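Local atomic coordinates of conserved hypothetical protein (Bacteroides thetaiotaomicron, PDB entry 2FB6), a protein that is of unknown function but folds as a parallel alpha/beta sandwich, probably related to DsrE-like proteins, with a CxxC-like helix start. Residues Asn43-Gly48 / Thr73-Gln78; Cys77-Glu82 / Val97-Ile102; Asp8-Leu13 / Gly37-Ile42; Glu63-Leu68 / Thr91-Thr96; Ser50-Ala55 / Glu82-Ala87. One frame throughout, in Å; residues are numbered along the deposited sequence. Where two conformers were deposited one is given.

Contact 1: Asn43-Gly48 / Thr73-Gln78; sequences NIILWG and TIEACQ
Strand 43-46 runs parallel to strand 73-77 with the segment axes 4.6 Å apart, and four backbone bonds tie Ile-44 and Leu-46 to Thr-73, Glu-75 and Cys-77. The pair lies near the centre of the sheet, between helix 58-70 on one face and helix 101-109 on the other, as in a three-layer alpha/beta sandwich. The straightest of the four bonds joins Leu-46 N to Glu-75 O at 2.8 Å. The two faces differ in character. On one, CB of Leu-46 meets CB of Ala-76 at 3.9 Å, and Ile-44 and Ile-74 carry the apolar surface on to helix 58-70. On the other, Glu-75 places CG between its backbone N and carbonyl carbon (chi1 52°), then extends beside Ile-45, whose CG1 lies 3.7 Å from OE2. This buried carboxylate is held by Tyr-107 at OE2 and by a salt bridge from Arg-98 at OE1. Just past strand 43-46, the indole of Trp-47 lies against Cys-77, the last residue of the other strand. Reducing Trp-47 to an alanine would probably strip the thiol of its aromatic cover and open a gap beside the start of helix 78-84. Cys-77 CB sits over the five-membered ring of Trp-47, 3.7 Å from its centroid, while SG shifts toward the rim, 3.6 Å from NE1.

Contact 2: Cys77-Glu82 / Val97-Ile102; sequences CQDCCE and VRYMGI
The beta-to-alpha turn in which Cys-77 and Gln-78 leave strand 73-77 for helix 78-84 lies against Arg-98 and Tyr-99, where the neighbouring strand 96-98 gives out. Gln-78 N donates to Arg-98 O at 2.9 Å, meeting it well above the carbonyl plane rather than on a lone pair. The glutamine side chain leads away from its backbone N (chi1 -179°) and stays extended, which slides its amide over one face of the Tyr-99 ring; CD is 3.6 Å above that plane, and the two flat groups stack 22° from parallel. Glu-82, one turn on, fixes the amide's rotation: Gln-78 NE2 gives a bond of 2.9 Å to Glu-82 OE2. CB of Gln-78 also presses on CG1 of Val-97 at 3.7 Å. A water bridges Asp-79 and Met-100: it accepts from Asp-79 N and from Met-100 N, at 3.0 Å for the latter, and donates to Asp-79 OD2 at 2.8 Å. The CG of selenomethionine Met-100 meanwhile touches CA of Cys-77. Cys-77, at the N-cap of helix 78-84, accepts from Cys-80 N through SG at 3.3 Å, with no disulfide between the two; the arrangement resembles the CxxC helix start of thioredoxin-type proteins, although a redox role here remains unproven.

Contact 3: Asp8-Leu13 / Gly37-Ile42; sequences DKLTIL and GWWKHI
Leu-10 places its CB over the indole face of Trp-39, 3.8 Å from the centroid of the five-membered ring and nearly on the ring normal. The pair sits where strands 9-14 and 41-46 of a beta-alpha-beta unit begin side by side, helix 19-36 forming the connection. With CG turned opposite the backbone N (chi1 178°), Leu-10 carries CD2 along the same ring face to 3.8 Å from Trp-39 NE1. The six-membered ring points back at the strand, its CE3 meeting the carbonyl carbon of Asp-8 edge-on at 3.7 Å. Trp-39 NE1 bonds to Tyr-29 of helix 19-36, so the indole is gripped at its polar end too. If Trp-39 were an alanine, Leu-10 would probably lose the ring that covers it and the Tyr-29 hydroxyl its N-H partner. Parallel pairing starts at the neighbouring residues: His-41 N donates to Asp-8 O at 3.0 Å, and Leu-10 N to His-41 O at 2.9 Å. On the solvent side Lys-40 runs alongside Asp-8, CD to CG 3.8 Å, yet the charged ends stay apart, while Lys-9 turns its amine to Glu-112. A water accepts from Lys-40 N at 3.0 Å and rests 2.8 Å from Asp-8 OD1.

Contact 4: Glu63-Leu68 / Thr91-Thr96; sequences EILEML and TNLGIT
Leu-68 pushes a methyl into the bend where the chain leaves helix 87-92: its CD1 lies 3.2 Å from Leu-93 O and 3.7 Å from Gly-94 O, a blunt knob set against two successive carbonyls. The hollow exists because Gly-94 closes that helix in a Schellman motif, its positive phi swinging the backbone sharply round. A beta carbon on Gly-94 would be tight against Leu-68 CD1 and jammed on the preceding carbonyl as well, which explains the missing side chain. One turn earlier on helix 58-70, Ile-64 supplies the second bump. Because its CG2 stands opposite the backbone N while CG1 takes the other branch (chi1 -69°), CG2 faces the bend and meets CD1 of Ile-95 at 3.8 Å, the two side chains crossing at about a right angle. The same methyl reaches CB of Leu-93 at 4.3 Å. In the conformer described, Leu-65 flanks the fit, its CD2 close to Leu-93 O. Toward the sheet, Ile-64, Leu-68 and Ile-95 all touch Ile-74 of strand 73-77, and Val-54 of helix 49-56 fills in between Ile-64, Leu-93 and Ile-95. No hydrogen bond crosses the contact, which probably depends on apolar packing and the fit of methyls against the bend rather than on directional bonds.

Contact 5: Ser50-Ala55 / Glu82-Ala87; sequences SVKLVA and ENFGVA
Ala-55, Val-51 and Val-86 make the buried, close-fitting side of this contact, with CB of Ala-55 3.5 Å from CG1 of Val-86. Next to them Val-51 drives CG1 into the notch between two partners, reaching CG2 of Val-86 at 3.8 Å and CD2 of Phe-84 at 3.8 Å, the latter at the ring's edge. Cys-80 and Cys-81 also touch Val-51, so this half is enclosed between helix 49-56 and the end of helix 78-84. That end is a Schellman motif: Gly-85, with positive phi, is its C-prime residue, Val-86 N bonds back to Cys-81 O, and Val-86 then becomes the N-cap of helix 87-92. Toward solvent the fit changes character. The exposed Lys-52, modelled in two conformers, lies extended across the Phe-84 ring in the one described, its CE over the face 3.5 Å from the centroid. From CE the chain lifts off the face, leaving Lys-52 NZ 4.6 Å from the Phe-84 centroid, a long cation-pi contact in this conformer.

Overall arrangement
Four of the five strands of the parallel sheet, whose order across is 96-98, 73-77, 41-46, 9-14, 113-116, take part in contacts 1, 2 and 3. Contact 1 has its centre about 4 Å from the chain's centre, sharing strand 41-46 with contact 3 and Cys-77 and Gln-78 with contact 2; those two fall on opposite sides of that centre, their own centres about 21 Å apart. Contacts 4 and 5, centres about 13 Å apart, fasten helices 58-70 and 49-56 to the connection between strands 73-77 and 96-98, and meet around Val-54. Contact 3 closes before the others open, whereas contact 1 interleaves with 4 and 5 along the chain. The strand order is consistent with a DsrE-like fold, with Cys-77 and Cys-80 at the sheet's C-terminal edge.

Contact 1: Asn43-Gly48 / Thr73-Gln78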
# COMPACT_ATOMS: atom_id res chain seq x y z
N ASN A 43 3.06 -3.89 -4.38
CA ASN A 43 2.40 -2.59 -4.39
C ASN A 43 1.29 -2.57 -3.34
O ASN A 43 0.48 -3.49 -3.28
CB ASN A 43 1.77 -2.34 -5.77
CG ASN A 43 1.06 -0.99 -5.85
OD1 ASN A 43 -0.14 -0.93 -6.15
ND2 ASN A 43 1.79 0.08 -5.58
N ILE A 44 1.26 -1.50 -2.54
CA ILE A 44 0.23 -1.37 -1.51
C ILE A 44 -0.61 -0.15 -1.83
O ILE A 44 -0.07 0.92 -2.10
CB ILE A 44 0.86 -1.24 -0.09
CG1 ILE A 44 1.70 -2.50 0.23
CG2 ILE A 44 -0.27 -1.01 0.95
CD1 ILE A 44 2.39 -2.47 1.56
N ILE A 45 -1.93 -0.33 -1.83
CA ILE A 45 -2.88 0.75 -2.11
C ILE A 45 -3.54 1.14 -0.79
O ILE A 45 -4.20 0.32 -0.16
CB ILE A 45 -3.98 0.30 -3.09
CG1 ILE A 45 -3.38 -0.26 -4.40
CG2 ILE A 45 -4.94 1.47 -3.35
CD1 ILE A 45 -4.40 -1.05 -5.20
N LEU A 46 -3.35 2.39 -0.38
CA LEU A 46 -4.00 2.93 0.81
C LEU A 46 -5.32 3.58 0.42
O LEU A 46 -5.33 4.58 -0.29
CB LEU A 46 -3.11 3.99 1.46
CG LEU A 46 -1.92 3.47 2.25
CD1 LEU A 46 -1.04 4.62 2.67
CD2 LEU A 46 -2.43 2.74 3.47
N TRP A 47 -6.43 3.01 0.87
CA TRP A 47 -7.73 3.51 0.43
C TRP A 47 -8.76 3.11 1.46
O TRP A 47 -8.99 1.92 1.66
CB TRP A 47 -8.06 2.88 -0.93
CG TRP A 47 -9.19 3.51 -1.69
CD1 TRP A 47 -10.16 4.33 -1.20
CD2 TRP A 47 -9.48 3.32 -3.07
NE1 TRP A 47 -11.04 4.67 -2.20
CE2 TRP A 47 -10.63 4.07 -3.36
CE3 TRP A 47 -8.85 2.60 -4.10
CZ2 TRP A 47 -11.19 4.11 -4.65
CZ3 TRP A 47 -9.41 2.65 -5.38
CH2 TRP A 47 -10.55 3.40 -5.64
N GLY A 48 -9.41 4.10 2.08
CA GLY A 48 -10.41 3.82 3.13
C GLY A 48 -9.93 4.27 4.49
O GLY A 48 -9.17 5.22 4.59
N THR A 73 6.25 -0.43 -3.18
CA THR A 73 5.65 0.83 -3.62
C THR A 73 4.35 1.03 -2.85
O THR A 73 3.65 0.07 -2.55
CB THR A 73 5.41 0.87 -5.16
OG1 THR A 73 4.59 -0.23 -5.56
CG2 THR A 73 6.73 0.76 -5.91
N ILE A 74 4.02 2.28 -2.53
CA ILE A 74 2.80 2.59 -1.78
C ILE A 74 2.14 3.80 -2.42
O ILE A 74 2.80 4.80 -2.64
CB ILE A 74 3.05 2.88 -0.28
CG1 ILE A 74 3.89 1.75 0.34
CG2 ILE A 74 1.69 3.02 0.45
CD1 ILE A 74 4.21 1.94 1.81
N GLU A 75 0.85 3.67 -2.75
CA GLU A 75 0.09 4.75 -3.36
C GLU A 75 -1.21 4.90 -2.60
O GLU A 75 -1.71 3.93 -2.04
CB GLU A 75 -0.17 4.46 -4.85
CG GLU A 75 -0.80 3.08 -5.12
CD GLU A 75 -0.95 2.76 -6.61
OE1 GLU A 75 -0.65 3.64 -7.45
OE2 GLU A 75 -1.39 1.64 -6.93
N ALA A 76 -1.70 6.14 -2.50
CA ALA A 76 -2.90 6.41 -1.73
C ALA A 76 -3.92 7.10 -2.60
O ALA A 76 -3.57 7.92 -3.45
CB ALA A 76 -2.57 7.30 -0.51
N CYS A 77 -5.18 6.77 -2.35
CA CYS A 77 -6.31 7.37 -3.03
C CYS A 77 -6.31 8.88 -2.80
O CYS A 77 -6.43 9.34 -1.68
CB CYS A 77 -7.61 6.72 -2.54
SG CYS A 77 -9.13 7.54 -3.08
N GLN A 78 -6.17 9.65 -3.88
CA GLN A 78 -6.15 11.11 -3.78
C GLN A 78 -7.48 11.67 -3.31
O GLN A 78 -7.50 12.68 -2.59
CB GLN A 78 -5.72 11.74 -5.11
CG GLN A 78 -5.66 13.26 -5.07
CD GLN A 78 -4.88 13.85 -6.24
OE1 GLN A 78 -4.07 13.16 -6.87
NE2 GLN A 78 -5.13 15.11 -6.55

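Contact 2: Cys77-Glu82 / Val97-Ile102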
# COMPACT_ATOMS: atom_id res chain seq x y z
N CYS A 77 -5.18 6.77 -2.35
CA CYS A 77 -6.31 7.37 -3.03
C CYS A 77 -6.31 8.88 -2.80
O CYS A 77 -6.43 9.34 -1.68
CB CYS A 77 -7.61 6.72 -2.54
SG CYS A 77 -9.13 7.54 -3.08
N GLN A 78 -6.17 9.65 -3.88
CA GLN A 78 -6.15 11.11 -3.78
C GLN A 78 -7.48 11.67 -3.31
O GLN A 78 -7.50 12.68 -2.59
CB GLN A 78 -5.72 11.74 -5.11
CG GLN A 78 -5.66 13.26 -5.07
CD GLN A 78 -4.88 13.85 -6.24
OE1 GLN A 78 -4.07 13.16 -6.87
NE2 GLN A 78 -5.13 15.11 -6.55
N ASP A 79 -8.60 11.06 -3.72
CA ASP A 79 -9.90 11.49 -3.20
C ASP A 79 -9.95 11.34 -1.68
O ASP A 79 -10.36 12.27 -0.97
CB ASP A 79 -11.03 10.68 -3.83
CG ASP A 79 -11.31 11.08 -5.25
OD1 ASP A 79 -11.93 12.16 -5.45
OD2 ASP A 79 -10.94 10.32 -6.18
N CYS A 80 -9.53 10.19 -1.17
CA CYS A 80 -9.46 10.01 0.29
C CYS A 80 -8.56 11.02 0.97
O CYS A 80 -8.94 11.60 1.99
CB CYS A 80 -8.95 8.62 0.67
SG CYS A 80 -10.20 7.36 0.51
N CYS A 81 -7.35 11.20 0.44
CA CYS A 81 -6.42 12.16 1.01
C CYS A 81 -7.02 13.56 1.05
O CYS A 81 -6.87 14.28 2.05
CB CYS A 81 -5.11 12.17 0.24
SG CYS A 81 -4.19 10.61 0.43
N GLU A 82 -7.71 13.93 -0.03
CA GLU A 82 -8.31 15.27 -0.08
C GLU A 82 -9.52 15.36 0.83
O GLU A 82 -9.71 16.37 1.51
CB GLU A 82 -8.63 15.66 -1.53
CG GLU A 82 -7.35 15.87 -2.32
CD GLU A 82 -7.60 16.31 -3.75
OE1 GLU A 82 -8.78 16.42 -4.13
OE2 GLU A 82 -6.62 16.55 -4.49
N VAL A 97 0.46 9.92 -4.16
CA VAL A 97 -0.95 10.24 -4.06
C VAL A 97 -1.47 10.49 -5.47
O VAL A 97 -0.94 11.33 -6.20
CB VAL A 97 -1.17 11.50 -3.18
CG1 VAL A 97 -2.60 11.97 -3.20
CG2 VAL A 97 -0.72 11.22 -1.75
N ARG A 98 -2.48 9.71 -5.87
CA ARG A 98 -3.07 9.87 -7.19
C ARG A 98 -4.50 9.36 -7.21
O ARG A 98 -4.93 8.63 -6.31
CB ARG A 98 -2.22 9.17 -8.25
CG ARG A 98 -2.23 7.68 -8.19
CD ARG A 98 -1.57 7.17 -9.47
NE ARG A 98 -1.33 5.75 -9.40
CZ ARG A 98 -1.06 4.98 -10.45
NH1 ARG A 98 -1.02 5.49 -11.68
NH2 ARG A 98 -0.87 3.70 -10.26
N TYR A 99 -5.25 9.75 -8.24
CA TYR A 99 -6.62 9.25 -8.37
C TYR A 99 -6.57 7.76 -8.70
O TYR A 99 -5.88 7.36 -9.63
CB TYR A 99 -7.39 10.08 -9.41
CG TYR A 99 -7.62 11.49 -8.93
CD1 TYR A 99 -8.29 11.74 -7.74
CD2 TYR A 99 -7.14 12.58 -9.65
CE1 TYR A 99 -8.49 13.05 -7.26
CE2 TYR A 99 -7.35 13.90 -9.19
CZ TYR A 99 -8.02 14.11 -8.00
OH TYR A 99 -8.24 15.38 -7.51
N MSE A 100 -7.24 6.95 -7.87
CA MSE A 100 -7.00 5.51 -7.85
C MSE A 100 -8.00 4.65 -8.61
O MSE A 100 -7.84 3.44 -8.69
CB MSE A 100 -6.91 5.01 -6.39
CG MSE A 100 -5.57 5.19 -5.76
SE MSE A 100 -4.16 4.23 -6.71
CE MSE A 100 -4.87 2.46 -6.82
N GLY A 101 -9.03 5.28 -9.19
CA GLY A 101 -10.08 4.51 -9.86
C GLY A 101 -9.60 3.72 -11.06
O GLY A 101 -9.86 2.50 -11.19
N ILE A 102 -8.86 4.40 -11.93
CA ILE A 102 -8.31 3.73 -13.12
C ILE A 102 -7.26 2.69 -12.73
O ILE A 102 -7.34 1.56 -13.19
CB ILE A 102 -7.77 4.77 -14.15
CG1 ILE A 102 -8.92 5.59 -14.72
CG2 ILE A 102 -6.96 4.07 -15.27
CD1 ILE A 102 -9.99 4.77 -15.37
O HOH W 1 -8.67 8.66 -5.87

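Contact 3: Asp8-Leu13 / Gly37-Ile42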
# COMPACT_ATOMS: atom_id res chain seq x y z
N ASP A 8 5.04 -12.53 -10.50
CA ASP A 8 6.05 -11.87 -9.65
C ASP A 8 5.61 -10.63 -8.87
O ASP A 8 6.43 -10.03 -8.18
CB ASP A 8 7.28 -11.52 -10.50
CG ASP A 8 8.09 -12.75 -10.87
OD1 ASP A 8 8.30 -13.63 -10.01
OD2 ASP A 8 8.50 -12.83 -12.04
N LYS A 9 4.33 -10.27 -8.99
CA LYS A 9 3.79 -9.08 -8.30
C LYS A 9 2.65 -9.42 -7.36
O LYS A 9 1.72 -10.14 -7.73
CB LYS A 9 3.31 -8.02 -9.31
CG LYS A 9 2.82 -6.71 -8.66
CD LYS A 9 2.31 -5.71 -9.67
CE LYS A 9 1.90 -4.41 -9.02
NZ LYS A 9 1.17 -3.55 -10.00
N LEU A 10 2.72 -8.85 -6.16
CA LEU A 10 1.59 -8.90 -5.24
C LEU A 10 1.07 -7.49 -5.00
O LEU A 10 1.85 -6.57 -4.78
CB LEU A 10 2.02 -9.48 -3.89
CG LEU A 10 0.95 -9.54 -2.78
CD1 LEU A 10 -0.22 -10.43 -3.19
CD2 LEU A 10 1.58 -9.97 -1.46
N THR A 11 -0.25 -7.33 -5.02
CA THR A 11 -0.89 -6.07 -4.65
C THR A 11 -1.69 -6.27 -3.37
O THR A 11 -2.38 -7.29 -3.20
CB THR A 11 -1.77 -5.58 -5.79
OG1 THR A 11 -0.89 -5.20 -6.86
CG2 THR A 11 -2.60 -4.35 -5.38
N ILE A 12 -1.57 -5.32 -2.45
CA ILE A 12 -2.39 -5.36 -1.27
C ILE A 12 -3.27 -4.12 -1.29
O ILE A 12 -2.74 -3.01 -1.35
CB ILE A 12 -1.54 -5.38 0.02
CG1 ILE A 12 -0.66 -6.65 0.06
CG2 ILE A 12 -2.44 -5.30 1.28
CD1 ILE A 12 0.42 -6.63 1.13
N LEU A 13 -4.59 -4.31 -1.26
CA LEU A 13 -5.51 -3.20 -1.06
C LEU A 13 -5.71 -3.06 0.45
O LEU A 13 -6.38 -3.88 1.09
CB LEU A 13 -6.82 -3.49 -1.77
CG LEU A 13 -7.95 -2.46 -1.62
CD1 LEU A 13 -7.55 -1.07 -2.10
CD2 LEU A 13 -9.18 -2.95 -2.35
N GLY A 37 12.64 -11.89 -1.24
CA GLY A 37 12.47 -12.16 -2.66
C GLY A 37 11.32 -13.11 -2.96
O GLY A 37 11.25 -13.67 -4.05
N TRP A 38 10.41 -13.28 -1.99
CA TRP A 38 9.23 -14.10 -2.23
C TRP A 38 8.33 -13.49 -3.30
O TRP A 38 7.70 -14.20 -4.09
CB TRP A 38 8.41 -14.28 -0.95
CG TRP A 38 9.13 -14.96 0.16
CD1 TRP A 38 10.24 -15.76 0.07
CD2 TRP A 38 8.76 -14.96 1.55
NE1 TRP A 38 10.61 -16.22 1.32
CE2 TRP A 38 9.71 -15.74 2.25
CE3 TRP A 38 7.74 -14.33 2.28
CZ2 TRP A 38 9.65 -15.94 3.63
CZ3 TRP A 38 7.69 -14.52 3.66
CH2 TRP A 38 8.64 -15.32 4.32
N TRP A 39 8.28 -12.15 -3.30
CA TRP A 39 7.64 -11.39 -4.35
C TRP A 39 8.64 -10.38 -4.87
O TRP A 39 9.20 -9.63 -4.07
CB TRP A 39 6.40 -10.65 -3.83
CG TRP A 39 5.30 -11.57 -3.46
CD1 TRP A 39 4.92 -11.96 -2.20
CD2 TRP A 39 4.43 -12.25 -4.37
NE1 TRP A 39 3.87 -12.84 -2.28
CE2 TRP A 39 3.55 -13.03 -3.60
CE3 TRP A 39 4.32 -12.27 -5.78
CZ2 TRP A 39 2.57 -13.83 -4.18
CZ3 TRP A 39 3.33 -13.05 -6.35
CH2 TRP A 39 2.46 -13.82 -5.55
N LYS A 40 8.86 -10.33 -6.18
CA LYS A 40 9.80 -9.36 -6.73
C LYS A 40 9.24 -7.94 -6.66
O LYS A 40 9.98 -6.98 -6.50
CB LYS A 40 10.20 -9.72 -8.16
CG LYS A 40 10.96 -11.03 -8.22
CD LYS A 40 11.40 -11.34 -9.66
CE LYS A 40 12.05 -12.73 -9.74
NZ LYS A 40 13.26 -12.78 -8.89
N HIS A 41 7.91 -7.83 -6.76
CA HIS A 41 7.23 -6.52 -6.75
C HIS A 41 6.09 -6.58 -5.78
O HIS A 41 5.32 -7.53 -5.83
CB HIS A 41 6.69 -6.20 -8.16
CG HIS A 41 7.75 -6.28 -9.21
ND1 HIS A 41 7.90 -7.37 -10.04
CD2 HIS A 41 8.74 -5.43 -9.54
CE1 HIS A 41 8.93 -7.18 -10.84
NE2 HIS A 41 9.46 -6.01 -10.56
N ILE A 42 5.97 -5.56 -4.93
CA ILE A 42 4.83 -5.46 -4.02
C ILE A 42 4.33 -4.03 -4.05
O ILE A 42 5.11 -3.09 -3.84
CB ILE A 42 5.17 -5.84 -2.57
CG1 ILE A 42 5.78 -7.26 -2.48
CG2 ILE A 42 3.92 -5.68 -1.68
CD1 ILE A 42 6.13 -7.70 -1.09
O HOH W 2 8.27 -13.08 -7.28

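Contact 4: Glu63-Leu68 / Thr91-Thr96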
# COMPACT_ATOMS: atom_id res chain seq x y z
N GLU A 63 6.48 2.10 10.11
CA GLU A 63 6.38 0.93 9.22
C GLU A 63 6.34 1.34 7.75
O GLU A 63 6.97 0.70 6.91
CB GLU A 63 5.11 0.11 9.49
CG GLU A 63 5.12 -0.70 10.74
CD GLU A 63 6.25 -1.71 10.82
OE1 GLU A 63 6.56 -2.40 9.82
OE2 GLU A 63 6.83 -1.82 11.92
N ILE A 64 5.60 2.40 7.44
CA ILE A 64 5.51 2.91 6.07
C ILE A 64 6.91 3.21 5.53
O ILE A 64 7.25 2.84 4.41
CB ILE A 64 4.66 4.21 6.01
CG1 ILE A 64 3.18 3.91 6.29
CG2 ILE A 64 4.85 4.98 4.67
CD1 ILE A 64 2.47 3.08 5.22
N LEU A 65 7.71 3.90 6.35
CA LEU A 65 9.06 4.28 5.94
C LEU A 65 9.95 3.06 5.70
O LEU A 65 10.70 3.03 4.72
CB LEU A 65 9.68 5.25 6.95
CG LEU A 65 8.89 6.56 7.13
CD1 LEU A 65 9.53 7.40 8.23
CD2 LEU A 65 8.75 7.37 5.83
N GLU A 66 9.84 2.05 6.56
CA GLU A 66 10.62 0.83 6.38
C GLU A 66 10.18 0.12 5.11
O GLU A 66 11.02 -0.39 4.36
CB GLU A 66 10.52 -0.13 7.58
CG GLU A 66 11.53 -1.29 7.51
CD GLU A 66 11.37 -2.32 8.62
OE1 GLU A 66 10.63 -2.04 9.59
OE2 GLU A 66 11.98 -3.42 8.53
N MSE A 67 8.87 0.08 4.86
CA MSE A 67 8.40 -0.58 3.65
C MSE A 67 8.91 0.14 2.41
O MSE A 67 9.41 -0.50 1.48
CB MSE A 67 6.87 -0.71 3.66
CG MSE A 67 6.41 -1.80 4.62
SE MSE A 67 4.53 -2.20 4.48
CE MSE A 67 4.11 -0.79 5.22
N LEU A 68 8.82 1.47 2.41
CA LEU A 68 9.33 2.22 1.26
C LEU A 68 10.82 2.00 1.03
O LEU A 68 11.26 1.87 -0.11
CB LEU A 68 9.01 3.71 1.36
CG LEU A 68 7.52 4.07 1.19
CD1 LEU A 68 7.22 5.50 1.64
CD2 LEU A 68 7.05 3.89 -0.26
N THR A 91 1.94 12.55 1.19
CA THR A 91 2.99 12.82 0.21
C THR A 91 4.36 12.95 0.89
O THR A 91 5.38 12.46 0.39
CB THR A 91 2.65 14.12 -0.57
OG1 THR A 91 1.57 13.86 -1.48
CG2 THR A 91 3.85 14.69 -1.32
N ASN A 92 4.37 13.63 2.04
CA ASN A 92 5.61 13.84 2.80
C ASN A 92 6.23 12.56 3.34
O ASN A 92 7.43 12.52 3.64
CB ASN A 92 5.38 14.82 3.97
CG ASN A 92 5.18 16.26 3.51
OD1 ASN A 92 5.43 16.60 2.35
ND2 ASN A 92 4.71 17.10 4.42
N LEU A 93 5.41 11.50 3.48
CA LEU A 93 5.92 10.19 3.90
C LEU A 93 6.57 9.44 2.75
O LEU A 93 7.19 8.39 2.95
CB LEU A 93 4.80 9.32 4.49
CG LEU A 93 4.19 9.78 5.80
CD1 LEU A 93 2.93 9.01 6.09
CD2 LEU A 93 5.21 9.64 6.95
N GLY A 94 6.41 9.96 1.53
CA GLY A 94 6.96 9.31 0.36
C GLY A 94 5.98 8.40 -0.37
O GLY A 94 6.36 7.65 -1.27
N ILE A 95 4.71 8.49 0.02
CA ILE A 95 3.62 7.75 -0.62
C ILE A 95 3.15 8.53 -1.86
O ILE A 95 3.03 9.77 -1.82
CB ILE A 95 2.46 7.53 0.39
CG1 ILE A 95 2.92 6.63 1.53
CG2 ILE A 95 1.23 6.95 -0.28
CD1 ILE A 95 2.04 6.72 2.78
N THR A 96 2.87 7.80 -2.93
CA THR A 96 2.35 8.40 -4.16
C THR A 96 0.87 8.67 -3.98
O THR A 96 0.10 7.77 -3.69
CB THR A 96 2.55 7.47 -5.39
OG1 THR A 96 3.95 7.29 -5.60
CG2 THR A 96 1.91 8.08 -6.66

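Contact 5: Ser50-Ala55 / Glu82-Ala87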
# COMPACT_ATOMS: atom_id res chain seq x y z
N SER A 50 -7.79 3.17 6.45
CA SER A 50 -6.33 3.16 6.53
C SER A 50 -5.64 4.50 6.25
O SER A 50 -4.57 4.77 6.80
CB SER A 50 -5.79 2.14 5.55
OG SER A 50 -6.21 2.47 4.23
N VAL A 51 -6.24 5.32 5.40
CA VAL A 51 -5.63 6.59 5.04
C VAL A 51 -5.55 7.51 6.26
O VAL A 51 -4.52 8.14 6.51
CB VAL A 51 -6.38 7.27 3.87
CG1 VAL A 51 -5.87 8.70 3.66
CG2 VAL A 51 -6.19 6.48 2.59
N LYS A 52 -6.62 7.52 7.05
CA LYS A 52 -6.65 8.29 8.30
C LYS A 52 -5.65 7.72 9.30
O LYS A 52 -4.96 8.47 9.98
CB LYS A 52 -8.05 8.30 8.91
CG LYS A 52 -9.02 9.24 8.23
CD LYS A 52 -10.31 9.35 9.02
CE LYS A 52 -11.39 10.03 8.21
NZ LYS A 52 -12.72 10.00 8.90
N LEU A 53 -5.56 6.39 9.38
CA LEU A 53 -4.61 5.76 10.29
C LEU A 53 -3.16 6.17 9.98
O LEU A 53 -2.40 6.56 10.86
CB LEU A 53 -4.76 4.24 10.27
CG LEU A 53 -3.73 3.49 11.13
CD1 LEU A 53 -3.98 3.77 12.62
CD2 LEU A 53 -3.79 2.00 10.79
N VAL A 54 -2.77 6.04 8.72
CA VAL A 54 -1.41 6.37 8.32
C VAL A 54 -1.11 7.84 8.58
O VAL A 54 -0.02 8.18 9.04
CB VAL A 54 -1.15 6.00 6.84
CG1 VAL A 54 0.17 6.53 6.38
CG2 VAL A 54 -1.19 4.47 6.67
N ALA A 55 -2.09 8.71 8.31
CA ALA A 55 -1.88 10.14 8.47
C ALA A 55 -1.63 10.53 9.92
O ALA A 55 -0.92 11.50 10.18
CB ALA A 55 -3.07 10.91 7.93
N GLU A 82 -7.71 13.93 -0.03
CA GLU A 82 -8.31 15.27 -0.08
C GLU A 82 -9.52 15.36 0.83
O GLU A 82 -9.71 16.37 1.51
CB GLU A 82 -8.63 15.66 -1.53
CG GLU A 82 -7.35 15.87 -2.32
CD GLU A 82 -7.60 16.31 -3.75
OE1 GLU A 82 -8.78 16.42 -4.13
OE2 GLU A 82 -6.62 16.55 -4.49
N ASN A 83 -10.34 14.31 0.87
CA ASN A 83 -11.52 14.34 1.74
C ASN A 83 -11.19 14.35 3.23
O ASN A 83 -11.90 14.97 4.04
CB ASN A 83 -12.48 13.22 1.40
CG ASN A 83 -13.17 13.46 0.08
OD1 ASN A 83 -13.35 14.62 -0.33
ND2 ASN A 83 -13.54 12.39 -0.60
N PHE A 84 -10.12 13.64 3.59
CA PHE A 84 -9.66 13.59 4.97
C PHE A 84 -8.71 14.75 5.30
O PHE A 84 -8.33 14.91 6.47
CB PHE A 84 -9.00 12.24 5.27
CG PHE A 84 -9.88 11.03 5.01
CD1 PHE A 84 -11.27 11.15 4.92
CD2 PHE A 84 -9.31 9.76 4.88
CE1 PHE A 84 -12.08 10.02 4.67
CE2 PHE A 84 -10.10 8.63 4.65
CZ PHE A 84 -11.49 8.75 4.55
N GLY A 85 -8.28 15.51 4.30
CA GLY A 85 -7.38 16.66 4.49
C GLY A 85 -5.94 16.32 4.87
O GLY A 85 -5.29 17.04 5.65
N VAL A 86 -5.42 15.23 4.29
CA VAL A 86 -4.11 14.72 4.67
C VAL A 86 -3.14 14.50 3.51
O VAL A 86 -2.10 13.85 3.67
CB VAL A 86 -4.23 13.41 5.48
CG1 VAL A 86 -5.00 13.65 6.77
CG2 VAL A 86 -4.91 12.29 4.66
N ALA A 87 -3.47 15.02 2.32
CA ALA A 87 -2.59 14.78 1.17
C ALA A 87 -1.14 15.20 1.42
O ALA A 87 -0.22 14.49 1.02
CB ALA A 87 -3.13 15.44 -0.09